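Local coordinates for protein L-hydantoinase (Arthrobacter aurescens, PDB 1GKR) that hydrolyses the ring amide of 5-substituted hydantoins, preferring aryl over alkyl derivatives, as a homotetrameric enzyme with two zinc ions per subunit, at residues His183-Thr188 with Ala285-Ser290; Gln191-Gln196 with Ser211-Gln216; Lys203-Tyr208 with Lys326-Ala331; Ser241-Val246 with Ala291-Arg296. All blocks are in the same frame, centred on the assembly; numbering follows the deposited sequence.

Overall arrangement
All four contacts lie within the amidohydrolase family region. Interaction 1 is the one that reaches the zinc site; its centre is about 9 Å from that of interaction 2, 13 Å from that of interaction 4 and 15 Å from that of interaction 3. Helix 187-199 serves interactions 1 and 2, and helices 205-211 and 214-231 follow it in sequence. Interaction 2 is nested inside the loop closed by 183-188 with 285-290, whereas interactions 3 and 4 each cross interaction 1 along the chain. Interactions 3 and 4, whose centres are about 22 Å apart, do not touch. These helices and the loops packed on them thus neighbour one another beside the zinc site, and interactions 1 and 2 also border a second subunit.

Interaction 1. Residues His183-Thr188 with Ala285-Ser290; sequences HAENET and APPVRS. With ZN (zinc ion), chain E.
The binuclear zinc centre of the amidohydrolase barrel is where H183 meets A285 and P286, on a loop that leads to helix 291-303. H183 holds one zinc ion through ND1 at 2.0 Å, and H239 binds the same ion. With chi1 at 175°, the imidazole of H183 lies beside its carbonyl carbon, opposite the backbone N, and CE1 reaches 3.2 Å from the carbonyl O of A285. The other ring nitrogen is occupied as well: NE2 of H183 donates to OE1 of E185 at 2.8 Å. This bond is nearly straight (170°), lies in the imidazole plane and uses the anti lone pair of the carboxylate, so the ring is fixed in rotation by metal at one nitrogen and by E185 at the other. H183 follows directly on strand 179-182 of the parallel sheet, a position from which metal ligands of TIM-barrel amidohydrolases commonly come, and E185 acts as a second-shell residue. The side chains of E185 and P286 cross obliquely, with CD of E185 4.1 Å from CG of P286, while OE1 of E185 also comes to 3.9 Å from CB of A285. The buried OE2 of E185 accepts from Q212 and Q216. The peptide bond before P286 is cis, and P287 follows with its CD 4.1 Å from OE2 of E185. P287 CD also rests over one face of the R289 guanidinium, offset toward its rim; R289 in turn forms salt bridges with E209 and E217.

Interaction 2. Residues Gln191-Gln196 with Ser211-Gln216; sequences QALQKQ and SQPVFQ
L193 and P213 meet end-on, CD1 of the leucine abutting the proline ring at its CD, 3.5 Å away. CG of L193 lies anti to its carbonyl carbon (chi1 -67°), directing the isobutyl group from helix 187-199 onto the loop just before helix 214-231. The same CD1 approaches CE2 of F215 obliquely at 4.5 Å, and CB of L193 packs against the backbone O of S211 at 3.6 Å. At the next residue, Q194 passes beside S211, its CG 4.1 Å from CB of S211. The extended Q194 chain takes its amide on to a water hydrogen-bonded to OE1 of Q194 (2.7 Å), OG of S211 and OE1 of Q212; with two protons it cannot donate to all three, and the direction at OG of S211 stays open. OG of S211 is also bonded to the backbone O of Y208. Q216 turns its amide back on its own helix start, NE2 meeting O of P213 at 3.1 Å from a tilted direction. F167 of the second subunit packs on L193 and meets the ring of F215. Direct contact between the two segments is therefore largely apolar, while their polar link runs through one bound water, and the leucine-proline-phenylalanine patch continues into the subunit interface.

Interaction 3. Residues Lys203-Tyr208 with Lys326-Ala331; sequences KDMAAY and KDVWKA
V328 joins the loop after strand 313-314 to the start of helix 205-211: its backbone N donates to the carbonyl O of K203 at 3.1 Å, with an N-H...O angle of 156°. The donor is tilted 23° from the carbonyl plane. V328 also opens the short 3-10 segment 328-329, where N of K330 bonds to O of D327 and N of A331 to O of V328. Its side chain is wedged against the helix, CG2 lying 3.7 Å from SD of M205, which crosses it at about a right angle, and 4.0 Å from CB of Y208. V328 CG1 sits over the centre of one face of W329. Replacing V328 by alanine is likely to open a gap between M205, Y208 and the indole and to strip the methyl cover from that indole face. W329 brings CH2 to 4.0 Å from CA of Y208, and its CZ3 comes near the edge of the tyrosine ring, close to that ring's plane. The polar ends of both aromatics are satisfied elsewhere: NE1 of W329 donates to O of G202, and OH of Y208 is bonded to O of V284. K283 serves the backbone O atoms of V328 and A331 and makes a cation-pi contact with Y208. At the solvent side, the extended K203 chain runs past D327, and NZ of K203 is 4.0 Å from OD2 of D327, a long salt bridge. Specific attachment thus rests on the main-chain bond and on the buried valine and tyrosine with the partly exposed tryptophan, the long ion pair of exposed K203 probably adding little.

Interaction 4. Residues Ser241-Val246 with Ala291-Arg296; sequences SNPDGV and AEMNIR
R296 is bent at chi2 (-98°) and again at chi3, folding its guanidinium back over P243, and M293 turns at chi3 (105°) to lay its methyl against the same proline. CB of P243 lies over the centre of one guanidinium face, 3.2 Å from CZ of R296. The edge of that group faces D244: NH2 of R296 donates to OD1 of D244 at 2.9 Å, completing a salt bridge. The carboxylate oxygen lies in the guanidinium plane, yet is itself approached from above its own plane, the two planes standing 50° apart. On the other flank CE of M293 is 3.4 Å from CD of P243 and 3.5 Å from CB of N242, whose side chain runs alongside the methionine. P243, the first residue of helix 243-254, wedges between M293 and R296, about one turn apart on helix 291-303. N242 is the N-cap of helix 243-254: its OD1 accepts from N of G245 at 2.8 Å, the donor standing above the amide carbonyl plane. A leucine in place of R296 would probably leave the D244 carboxylate without its charged mate and P243 without the flat group that covers it. ND2 of N242 bonds to E217 on helix 214-231, which also accepts from OG of S241, and N of M293 is capped by OG of S290.

Interaction 1. Residues His183-Thr188 with Ala285-Ser290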
loop_
_atom_site.group_PDB
_atom_site.type_symbol
_atom_site.label_atom_id
_atom_site.label_comp_id
_atom_site.label_asym_id
_atom_site.label_seq_id
_atom_site.Cartn_x
_atom_site.Cartn_y
_atom_site.Cartn_z
ATOM N N HIS A 183 -12.654 6.474 22.121
ATOM C CA HIS A 183 -11.444 6.135 22.854
ATOM C C HIS A 183 -11.159 4.762 22.249
ATOM O O HIS A 183 -11.902 3.801 22.487
ATOM C CB HIS A 183 -11.731 6.006 24.353
ATOM C CG HIS A 183 -10.554 5.536 25.151
ATOM N ND1 HIS A 183 -9.955 6.313 26.122
ATOM C CD2 HIS A 183 -9.857 4.372 25.112
ATOM C CE1 HIS A 183 -8.940 5.650 26.648
ATOM N NE2 HIS A 183 -8.856 4.470 26.051
ATOM N N ALA A 184 -10.107 4.654 21.451
ATOM C CA ALA A 184 -9.847 3.375 20.815
ATOM C C ALA A 184 -8.796 2.470 21.419
ATOM O O ALA A 184 -7.601 2.678 21.232
ATOM C CB ALA A 184 -9.542 3.584 19.337
ATOM N N GLU A 185 -9.260 1.458 22.144
ATOM C CA GLU A 185 -8.385 0.440 22.718
ATOM C C GLU A 185 -9.178 -0.847 22.716
ATOM O O GLU A 185 -10.390 -0.825 22.549
ATOM C CB GLU A 185 -7.949 0.791 24.135
ATOM C CG GLU A 185 -6.933 1.913 24.177
ATOM C CD GLU A 185 -6.230 2.002 25.502
ATOM O OE1 GLU A 185 -6.765 2.653 26.431
ATOM O OE2 GLU A 185 -5.143 1.400 25.608
ATOM N N ASN A 186 -8.505 -1.976 22.870
ATOM C CA ASN A 186 -9.221 -3.239 22.884
ATOM C C ASN A 186 -9.409 -3.682 24.336
ATOM O O ASN A 186 -8.479 -4.159 24.987
ATOM C CB ASN A 186 -8.461 -4.300 22.099
ATOM C CG ASN A 186 -9.296 -5.523 21.861
ATOM O OD1 ASN A 186 -9.802 -6.127 22.804
ATOM N ND2 ASN A 186 -9.466 -5.892 20.600
ATOM N N GLU A 187 -10.627 -3.501 24.832
ATOM C CA GLU A 187 -10.968 -3.837 26.210
ATOM C C GLU A 187 -10.563 -5.233 26.646
ATOM O O GLU A 187 -9.892 -5.428 27.654
ATOM C CB GLU A 187 -12.470 -3.670 26.408
ATOM C CG GLU A 187 -12.959 -4.151 27.739
ATOM C CD GLU A 187 -14.021 -3.244 28.314
ATOM O OE1 GLU A 187 -13.669 -2.129 28.775
ATOM O OE2 GLU A 187 -15.211 -3.641 28.294
ATOM N N THR A 188 -10.986 -6.200 25.857
ATOM C CA THR A 188 -10.746 -7.600 26.113
ATOM C C THR A 188 -9.298 -8.058 26.137
ATOM O O THR A 188 -8.945 -8.946 26.907
ATOM C CB THR A 188 -11.546 -8.401 25.103
ATOM O OG1 THR A 188 -12.756 -8.829 25.717
ATOM C CG2 THR A 188 -10.798 -9.559 24.612
ATOM N N ALA A 285 -4.553 6.862 29.871
ATOM C CA ALA A 285 -4.937 5.818 28.907
ATOM C C ALA A 285 -5.425 6.434 27.626
ATOM O O ALA A 285 -6.354 7.245 27.648
ATOM C CB ALA A 285 -6.020 4.951 29.467
ATOM N N PRO A 286 -4.820 6.054 26.488
ATOM C CA PRO A 286 -3.721 5.095 26.317
ATOM C C PRO A 286 -2.453 5.551 27.021
ATOM O O PRO A 286 -2.258 6.740 27.261
ATOM C CB PRO A 286 -3.500 5.066 24.809
ATOM C CG PRO A 286 -4.746 5.582 24.256
ATOM C CD PRO A 286 -5.153 6.664 25.201
ATOM N N PRO A 287 -1.551 4.606 27.319
ATOM C CA PRO A 287 -0.283 4.885 27.997
ATOM C C PRO A 287 0.639 5.796 27.196
ATOM O O PRO A 287 0.570 5.845 25.959
ATOM C CB PRO A 287 0.335 3.500 28.159
ATOM C CG PRO A 287 -0.835 2.574 28.120
ATOM C CD PRO A 287 -1.684 3.166 27.043
ATOM N N VAL A 288 1.495 6.523 27.907
ATOM C CA VAL A 288 2.476 7.373 27.255
ATOM C C VAL A 288 3.449 6.360 26.677
ATOM O O VAL A 288 3.721 5.331 27.297
ATOM C CB VAL A 288 3.195 8.261 28.261
ATOM C CG1 VAL A 288 4.375 8.941 27.611
ATOM C CG2 VAL A 288 2.231 9.296 28.786
ATOM N N ARG A 289 3.960 6.630 25.487
ATOM C CA ARG A 289 4.861 5.693 24.844
ATOM C C ARG A 289 6.357 5.991 24.971
ATOM O O ARG A 289 6.771 6.903 25.686
ATOM C CB ARG A 289 4.463 5.560 23.380
ATOM C CG ARG A 289 3.580 4.357 23.088
ATOM C CD ARG A 289 2.206 4.363 23.736
ATOM N NE ARG A 289 1.917 3.021 24.246
ATOM C CZ ARG A 289 0.751 2.385 24.141
ATOM N NH1 ARG A 289 -0.282 2.945 23.536
ATOM N NH2 ARG A 289 0.619 1.175 24.658
ATOM N N SER A 290 7.166 5.214 24.259
ATOM C CA SER A 290 8.625 5.347 24.308
ATOM C C SER A 290 9.235 6.612 23.711
ATOM O O SER A 290 8.630 7.284 22.868
ATOM C CB SER A 290 9.285 4.150 23.626
ATOM O OG SER A 290 9.412 4.388 22.237
HETATM ZN ZN ZN E . -10.013 8.240 26.814
#

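Interaction 2. Residues Gln191-Gln196 with Ser211-Gln216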
loop_
_atom_site.group_PDB
_atom_site.type_symbol
_atom_site.label_atom_id
_atom_site.label_comp_id
_atom_site.label_asym_id
_atom_site.label_seq_id
_atom_site.Cartn_x
_atom_site.Cartn_y
_atom_site.Cartn_z
ATOM N N GLN A 191 -7.620 -6.697 29.317
ATOM C CA GLN A 191 -7.919 -7.541 30.467
ATOM C C GLN A 191 -7.024 -8.770 30.493
ATOM O O GLN A 191 -6.445 -9.098 31.531
ATOM C CB GLN A 191 -9.364 -8.007 30.436
ATOM C CG GLN A 191 -10.377 -6.923 30.679
ATOM C CD GLN A 191 -11.797 -7.446 30.576
ATOM O OE1 GLN A 191 -12.751 -6.668 30.529
ATOM N NE2 GLN A 191 -11.947 -8.774 30.540
ATOM N N ALA A 192 -6.914 -9.454 29.357
ATOM C CA ALA A 192 -6.085 -10.650 29.281
ATOM C C ALA A 192 -4.642 -10.333 29.636
ATOM O O ALA A 192 -4.023 -11.034 30.440
ATOM C CB ALA A 192 -6.155 -11.262 27.893
ATOM N N LEU A 193 -4.099 -9.282 29.040
ATOM C CA LEU A 193 -2.731 -8.911 29.334
ATOM C C LEU A 193 -2.552 -8.511 30.806
ATOM O O LEU A 193 -1.527 -8.820 31.414
ATOM C CB LEU A 193 -2.294 -7.777 28.415
ATOM C CG LEU A 193 -2.190 -8.194 26.955
ATOM C CD1 LEU A 193 -1.879 -6.985 26.116
ATOM C CD2 LEU A 193 -1.114 -9.253 26.802
ATOM N N GLN A 194 -3.538 -7.832 31.386
ATOM C CA GLN A 194 -3.431 -7.436 32.787
ATOM C C GLN A 194 -3.229 -8.651 33.666
ATOM O O GLN A 194 -2.382 -8.645 34.560
ATOM C CB GLN A 194 -4.689 -6.721 33.249
ATOM C CG GLN A 194 -4.625 -5.226 33.144
ATOM C CD GLN A 194 -5.953 -4.583 33.461
ATOM O OE1 GLN A 194 -6.072 -3.366 33.457
ATOM N NE2 GLN A 194 -6.965 -5.404 33.733
ATOM N N LYS A 195 -4.024 -9.689 33.413
ATOM C CA LYS A 195 -3.930 -10.913 34.186
ATOM C C LYS A 195 -2.569 -11.545 34.018
ATOM O O LYS A 195 -1.937 -11.897 35.004
ATOM C CB LYS A 195 -5.029 -11.902 33.792
ATOM C CG LYS A 195 -6.416 -11.409 34.161
ATOM C CD LYS A 195 -7.473 -12.516 34.164
ATOM C CE LYS A 195 -8.831 -11.977 34.674
ATOM N NZ LYS A 195 -9.885 -13.026 34.910
ATOM N N GLN A 196 -2.098 -11.676 32.784
ATOM C CA GLN A 196 -0.793 -12.286 32.573
ATOM C C GLN A 196 0.279 -11.490 33.314
ATOM O O GLN A 196 1.062 -12.059 34.074
ATOM C CB GLN A 196 -0.433 -12.342 31.084
ATOM C CG GLN A 196 -1.498 -12.949 30.176
ATOM C CD GLN A 196 -0.954 -13.336 28.798
ATOM O OE1 GLN A 196 -0.020 -12.710 28.281
ATOM N NE2 GLN A 196 -1.550 -14.366 28.195
ATOM N N SER A 211 0.614 -3.634 29.608
ATOM C CA SER A 211 -0.722 -4.227 29.680
ATOM C C SER A 211 -1.681 -3.620 28.648
ATOM O O SER A 211 -2.745 -4.179 28.371
ATOM C CB SER A 211 -1.301 -4.096 31.101
ATOM O OG SER A 211 -1.605 -2.755 31.437
ATOM N N GLN A 212 -1.301 -2.480 28.082
ATOM C CA GLN A 212 -2.110 -1.817 27.064
ATOM C C GLN A 212 -1.155 -1.382 25.964
ATOM O O GLN A 212 -1.040 -0.205 25.671
ATOM C CB GLN A 212 -2.817 -0.600 27.658
ATOM C CG GLN A 212 -3.621 -0.922 28.914
ATOM C CD GLN A 212 -4.501 0.230 29.393
ATOM O OE1 GLN A 212 -4.971 0.228 30.528
ATOM N NE2 GLN A 212 -4.735 1.209 28.528
ATOM N N PRO A 213 -0.455 -2.345 25.342
ATOM C CA PRO A 213 0.519 -2.116 24.267
ATOM C C PRO A 213 -0.023 -1.419 23.031
ATOM O O PRO A 213 -1.238 -1.311 22.858
ATOM C CB PRO A 213 1.041 -3.523 23.966
ATOM C CG PRO A 213 -0.123 -4.383 24.276
ATOM C CD PRO A 213 -0.654 -3.790 25.558
ATOM N N VAL A 214 0.876 -0.956 22.165
ATOM C CA VAL A 214 0.440 -0.257 20.968
ATOM C C VAL A 214 -0.336 -1.153 20.015
ATOM O O VAL A 214 -1.292 -0.701 19.384
ATOM C CB VAL A 214 1.621 0.383 20.172
ATOM C CG1 VAL A 214 2.536 1.131 21.098
ATOM C CG2 VAL A 214 2.375 -0.660 19.436
ATOM N N PHE A 215 0.042 -2.426 19.922
ATOM C CA PHE A 215 -0.641 -3.297 18.981
ATOM C C PHE A 215 -2.140 -3.370 19.242
ATOM O O PHE A 215 -2.924 -3.486 18.298
ATOM C CB PHE A 215 0.021 -4.679 18.944
ATOM C CG PHE A 215 -0.584 -5.685 19.864
ATOM C CD1 PHE A 215 -1.787 -6.310 19.541
ATOM C CD2 PHE A 215 0.065 -6.047 21.037
ATOM C CE1 PHE A 215 -2.337 -7.284 20.369
ATOM C CE2 PHE A 215 -0.474 -7.023 21.883
ATOM C CZ PHE A 215 -1.676 -7.643 21.548
ATOM N N GLN A 216 -2.558 -3.273 20.501
ATOM C CA GLN A 216 -3.991 -3.315 20.761
ATOM C C GLN A 216 -4.616 -1.941 20.533
ATOM O O GLN A 216 -5.759 -1.844 20.085
ATOM C CB GLN A 216 -4.310 -3.862 22.169
ATOM C CG GLN A 216 -3.781 -3.101 23.363
ATOM C CD GLN A 216 -4.632 -1.907 23.718
ATOM O OE1 GLN A 216 -5.861 -1.947 23.612
ATOM N NE2 GLN A 216 -3.987 -0.835 24.164
HETATM O O HOH W 1 -4.180 -1.701 32.502
#

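Interaction 3. Residues Lys203-Tyr208 with Lys326-Ala331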
loop_
_atom_site.group_PDB
_atom_site.type_symbol
_atom_site.label_atom_id
_atom_site.label_comp_id
_atom_site.label_asym_id
_atom_site.label_seq_id
_atom_site.Cartn_x
_atom_site.Cartn_y
_atom_site.Cartn_z
ATOM N N LYS A 203 4.121 -4.598 38.826
ATOM C CA LYS A 203 3.409 -3.533 39.531
ATOM C C LYS A 203 3.966 -2.176 39.116
ATOM O O LYS A 203 3.614 -1.152 39.691
ATOM C CB LYS A 203 3.557 -3.698 41.045
ATOM C CG LYS A 203 2.820 -4.886 41.642
ATOM C CD LYS A 203 3.003 -4.928 43.155
ATOM C CE LYS A 203 2.126 -6.000 43.800
ATOM N NZ LYS A 203 2.295 -6.055 45.291
ATOM N N ASP A 204 4.847 -2.215 38.112
ATOM C CA ASP A 204 5.541 -1.070 37.499
ATOM C C ASP A 204 4.640 -0.115 36.742
ATOM O O ASP A 204 3.446 -0.335 36.587
ATOM C CB ASP A 204 6.501 -1.553 36.416
ATOM C CG ASP A 204 7.817 -1.961 36.935
ATOM O OD1 ASP A 204 8.434 -1.164 37.671
ATOM O OD2 ASP A 204 8.241 -3.078 36.573
ATOM N N MET A 205 5.263 0.939 36.230
ATOM C CA MET A 205 4.582 1.871 35.359
ATOM C C MET A 205 4.862 1.135 34.043
ATOM O O MET A 205 4.043 1.114 33.118
ATOM C CB MET A 205 5.264 3.235 35.352
ATOM C CG MET A 205 4.529 4.270 36.162
ATOM S SD MET A 205 2.784 4.383 35.705
ATOM C CE MET A 205 2.895 5.365 34.215
ATOM N N ALA A 206 6.030 0.501 33.991
ATOM C CA ALA A 206 6.439 -0.270 32.830
ATOM C C ALA A 206 5.448 -1.407 32.643
ATOM O O ALA A 206 5.022 -1.699 31.523
ATOM C CB ALA A 206 7.817 -0.825 33.040
ATOM N N ALA A 207 5.086 -2.049 33.745
ATOM C CA ALA A 207 4.129 -3.142 33.691
ATOM C C ALA A 207 2.783 -2.639 33.146
ATOM O O ALA A 207 2.089 -3.339 32.392
ATOM C CB ALA A 207 3.946 -3.728 35.077
ATOM N N TYR A 208 2.415 -1.424 33.544
ATOM C CA TYR A 208 1.171 -0.837 33.097
ATOM C C TYR A 208 1.186 -0.671 31.578
ATOM O O TYR A 208 0.323 -1.202 30.879
ATOM C CB TYR A 208 0.961 0.518 33.770
ATOM C CG TYR A 208 -0.163 1.309 33.158
ATOM C CD1 TYR A 208 -1.461 0.805 33.135
ATOM C CD2 TYR A 208 0.077 2.534 32.548
ATOM C CE1 TYR A 208 -2.491 1.500 32.516
ATOM C CE2 TYR A 208 -0.953 3.239 31.919
ATOM C CZ TYR A 208 -2.232 2.714 31.908
ATOM O OH TYR A 208 -3.251 3.403 31.294
ATOM N N LYS A 326 3.642 2.439 44.831
ATOM C CA LYS A 326 4.007 1.087 45.244
ATOM C C LYS A 326 3.315 0.003 44.423
ATOM O O LYS A 326 3.888 -1.056 44.165
ATOM C CB LYS A 326 3.679 0.900 46.729
ATOM C CG LYS A 326 4.210 2.013 47.635
ATOM C CD LYS A 326 3.566 1.959 49.020
ATOM C CE LYS A 326 3.867 3.225 49.827
ATOM N NZ LYS A 326 3.135 3.271 51.139
ATOM N N ASP A 327 2.076 0.264 44.029
ATOM C CA ASP A 327 1.311 -0.688 43.228
ATOM C C ASP A 327 0.535 0.109 42.179
ATOM O O ASP A 327 -0.492 0.727 42.484
ATOM C CB ASP A 327 0.354 -1.481 44.121
ATOM C CG ASP A 327 -0.487 -2.472 43.340
ATOM O OD1 ASP A 327 -1.220 -2.027 42.437
ATOM O OD2 ASP A 327 -0.424 -3.690 43.623
ATOM N N VAL A 328 1.047 0.086 40.947
ATOM C CA VAL A 328 0.471 0.815 39.818
ATOM C C VAL A 328 -1.019 0.553 39.564
ATOM O O VAL A 328 -1.771 1.473 39.250
ATOM C CB VAL A 328 1.267 0.510 38.515
ATOM C CG1 VAL A 328 0.754 -0.777 37.849
ATOM C CG2 VAL A 328 1.175 1.682 37.577
ATOM N N TRP A 329 -1.441 -0.699 39.708
ATOM C CA TRP A 329 -2.827 -1.062 39.468
ATOM C C TRP A 329 -3.807 -0.386 40.425
ATOM O O TRP A 329 -5.018 -0.540 40.274
ATOM C CB TRP A 329 -3.007 -2.579 39.562
ATOM C CG TRP A 329 -1.966 -3.343 38.820
ATOM C CD1 TRP A 329 -0.942 -4.064 39.355
ATOM C CD2 TRP A 329 -1.784 -3.382 37.400
ATOM N NE1 TRP A 329 -0.126 -4.545 38.357
ATOM C CE2 TRP A 329 -0.620 -4.139 37.147
ATOM C CE3 TRP A 329 -2.491 -2.844 36.315
ATOM C CZ2 TRP A 329 -0.147 -4.371 35.860
ATOM C CZ3 TRP A 329 -2.023 -3.073 35.038
ATOM C CH2 TRP A 329 -0.858 -3.830 34.818
ATOM N N LYS A 330 -3.313 0.376 41.396
ATOM C CA LYS A 330 -4.223 1.021 42.344
ATOM C C LYS A 330 -4.317 2.524 42.175
ATOM O O LYS A 330 -4.878 3.222 43.020
ATOM C CB LYS A 330 -3.823 0.685 43.778
ATOM C CG LYS A 330 -3.953 -0.800 44.072
ATOM C CD LYS A 330 -3.803 -1.098 45.562
ATOM C CE LYS A 330 -3.800 -2.627 45.813
ATOM N NZ LYS A 330 -3.381 -3.005 47.241
ATOM N N ALA A 331 -3.759 3.019 41.079
ATOM C CA ALA A 331 -3.808 4.437 40.785
ATOM C C ALA A 331 -4.747 4.593 39.594
ATOM O O ALA A 331 -4.779 3.734 38.704
ATOM C CB ALA A 331 -2.418 4.945 40.449
#

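Interaction 4. Residues Ser241-Val246 with Ala291-Arg296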
loop_
_atom_site.group_PDB
_atom_site.type_symbol
_atom_site.label_atom_id
_atom_site.label_comp_id
_atom_site.label_asym_id
_atom_site.label_seq_id
_atom_site.Cartn_x
_atom_site.Cartn_y
_atom_site.Cartn_z
ATOM N N SER A 241 -1.662 7.804 21.029
ATOM C CA SER A 241 -0.364 7.833 21.699
ATOM C C SER A 241 0.880 7.462 20.921
ATOM O O SER A 241 1.981 7.738 21.395
ATOM C CB SER A 241 -0.393 6.900 22.896
ATOM O OG SER A 241 -0.285 5.557 22.440
ATOM N N ASN A 242 0.728 6.827 19.761
ATOM C CA ASN A 242 1.895 6.378 19.017
ATOM C C ASN A 242 1.916 6.723 17.531
ATOM O O ASN A 242 0.879 6.818 16.889
ATOM C CB ASN A 242 2.032 4.873 19.205
ATOM C CG ASN A 242 1.012 4.099 18.401
ATOM O OD1 ASN A 242 1.200 3.860 17.206
ATOM N ND2 ASN A 242 -0.084 3.718 19.044
ATOM N N PRO A 243 3.121 6.855 16.955
ATOM C CA PRO A 243 3.350 7.194 15.548
ATOM C C PRO A 243 2.618 6.321 14.545
ATOM O O PRO A 243 2.056 6.825 13.563
ATOM C CB PRO A 243 4.865 7.060 15.394
ATOM C CG PRO A 243 5.397 7.140 16.789
ATOM C CD PRO A 243 4.375 6.396 17.578
ATOM N N ASP A 244 2.636 5.012 14.771
ATOM C CA ASP A 244 1.978 4.102 13.844
ATOM C C ASP A 244 0.473 4.308 13.755
ATOM O O ASP A 244 -0.116 4.144 12.688
ATOM C CB ASP A 244 2.287 2.649 14.201
ATOM C CG ASP A 244 3.763 2.320 14.073
ATOM O OD1 ASP A 244 4.394 2.790 13.103
ATOM O OD2 ASP A 244 4.296 1.587 14.934
ATOM N N GLY A 245 -0.147 4.668 14.873
ATOM C CA GLY A 245 -1.576 4.896 14.868
ATOM C C GLY A 245 -1.885 6.165 14.101
ATOM O O GLY A 245 -2.881 6.250 13.366
ATOM N N VAL A 246 -1.032 7.167 14.275
ATOM C CA VAL A 246 -1.224 8.423 13.573
ATOM C C VAL A 246 -1.196 8.116 12.082
ATOM O O VAL A 246 -2.074 8.554 11.333
ATOM C CB VAL A 246 -0.114 9.446 13.911
ATOM C CG1 VAL A 246 -0.256 10.685 13.040
ATOM C CG2 VAL A 246 -0.216 9.840 15.376
ATOM N N ALA A 291 10.467 6.896 24.136
ATOM C CA ALA A 291 11.213 8.062 23.665
ATOM C C ALA A 291 11.388 8.023 22.153
ATOM O O ALA A 291 11.298 9.050 21.487
ATOM C CB ALA A 291 12.574 8.118 24.344
ATOM N N GLU A 292 11.642 6.834 21.620
ATOM C CA GLU A 292 11.815 6.676 20.187
ATOM C C GLU A 292 10.555 7.073 19.455
ATOM O O GLU A 292 10.623 7.782 18.453
ATOM C CB GLU A 292 12.132 5.239 19.846
ATOM C CG GLU A 292 13.311 4.704 20.588
ATOM C CD GLU A 292 13.513 3.233 20.294
ATOM O OE1 GLU A 292 13.682 2.885 19.094
ATOM O OE2 GLU A 292 13.493 2.428 21.261
ATOM N N MET A 293 9.403 6.615 19.946
ATOM C CA MET A 293 8.143 6.949 19.294
ATOM C C MET A 293 7.861 8.425 19.447
ATOM O O MET A 293 7.274 9.057 18.557
ATOM C CB MET A 293 7.001 6.129 19.873
ATOM C CG MET A 293 7.194 4.663 19.636
ATOM S SD MET A 293 5.851 3.626 20.165
ATOM C CE MET A 293 5.083 3.218 18.540
ATOM N N ASN A 294 8.296 8.977 20.575
ATOM C CA ASN A 294 8.101 10.389 20.841
ATOM C C ASN A 294 8.708 11.258 19.720
ATOM O O ASN A 294 8.097 12.228 19.277
ATOM C CB ASN A 294 8.718 10.761 22.183
ATOM C CG ASN A 294 8.440 12.189 22.558
ATOM O OD1 ASN A 294 7.421 12.489 23.171
ATOM N ND2 ASN A 294 9.331 13.094 22.163
ATOM N N ILE A 295 9.908 10.919 19.262
ATOM C CA ILE A 295 10.537 11.682 18.186
ATOM C C ILE A 295 9.632 11.711 16.957
ATOM O O ILE A 295 9.360 12.775 16.408
ATOM C CB ILE A 295 11.889 11.062 17.788
ATOM C CG1 ILE A 295 12.887 11.235 18.928
ATOM C CG2 ILE A 295 12.425 11.723 16.547
ATOM C CD1 ILE A 295 14.020 10.265 18.849
ATOM N N ARG A 296 9.173 10.536 16.533
ATOM C CA ARG A 296 8.289 10.413 15.379
ATOM C C ARG A 296 7.072 11.310 15.535
ATOM O O ARG A 296 6.712 12.056 14.628
ATOM C CB ARG A 296 7.819 8.973 15.238
ATOM C CG ARG A 296 8.826 8.020 14.656
ATOM C CD ARG A 296 8.560 7.837 13.169
ATOM N NE ARG A 296 7.354 7.055 12.879
ATOM C CZ ARG A 296 7.098 5.848 13.389
ATOM N NH1 ARG A 296 7.958 5.275 14.233
ATOM N NH2 ARG A 296 5.993 5.200 13.040
#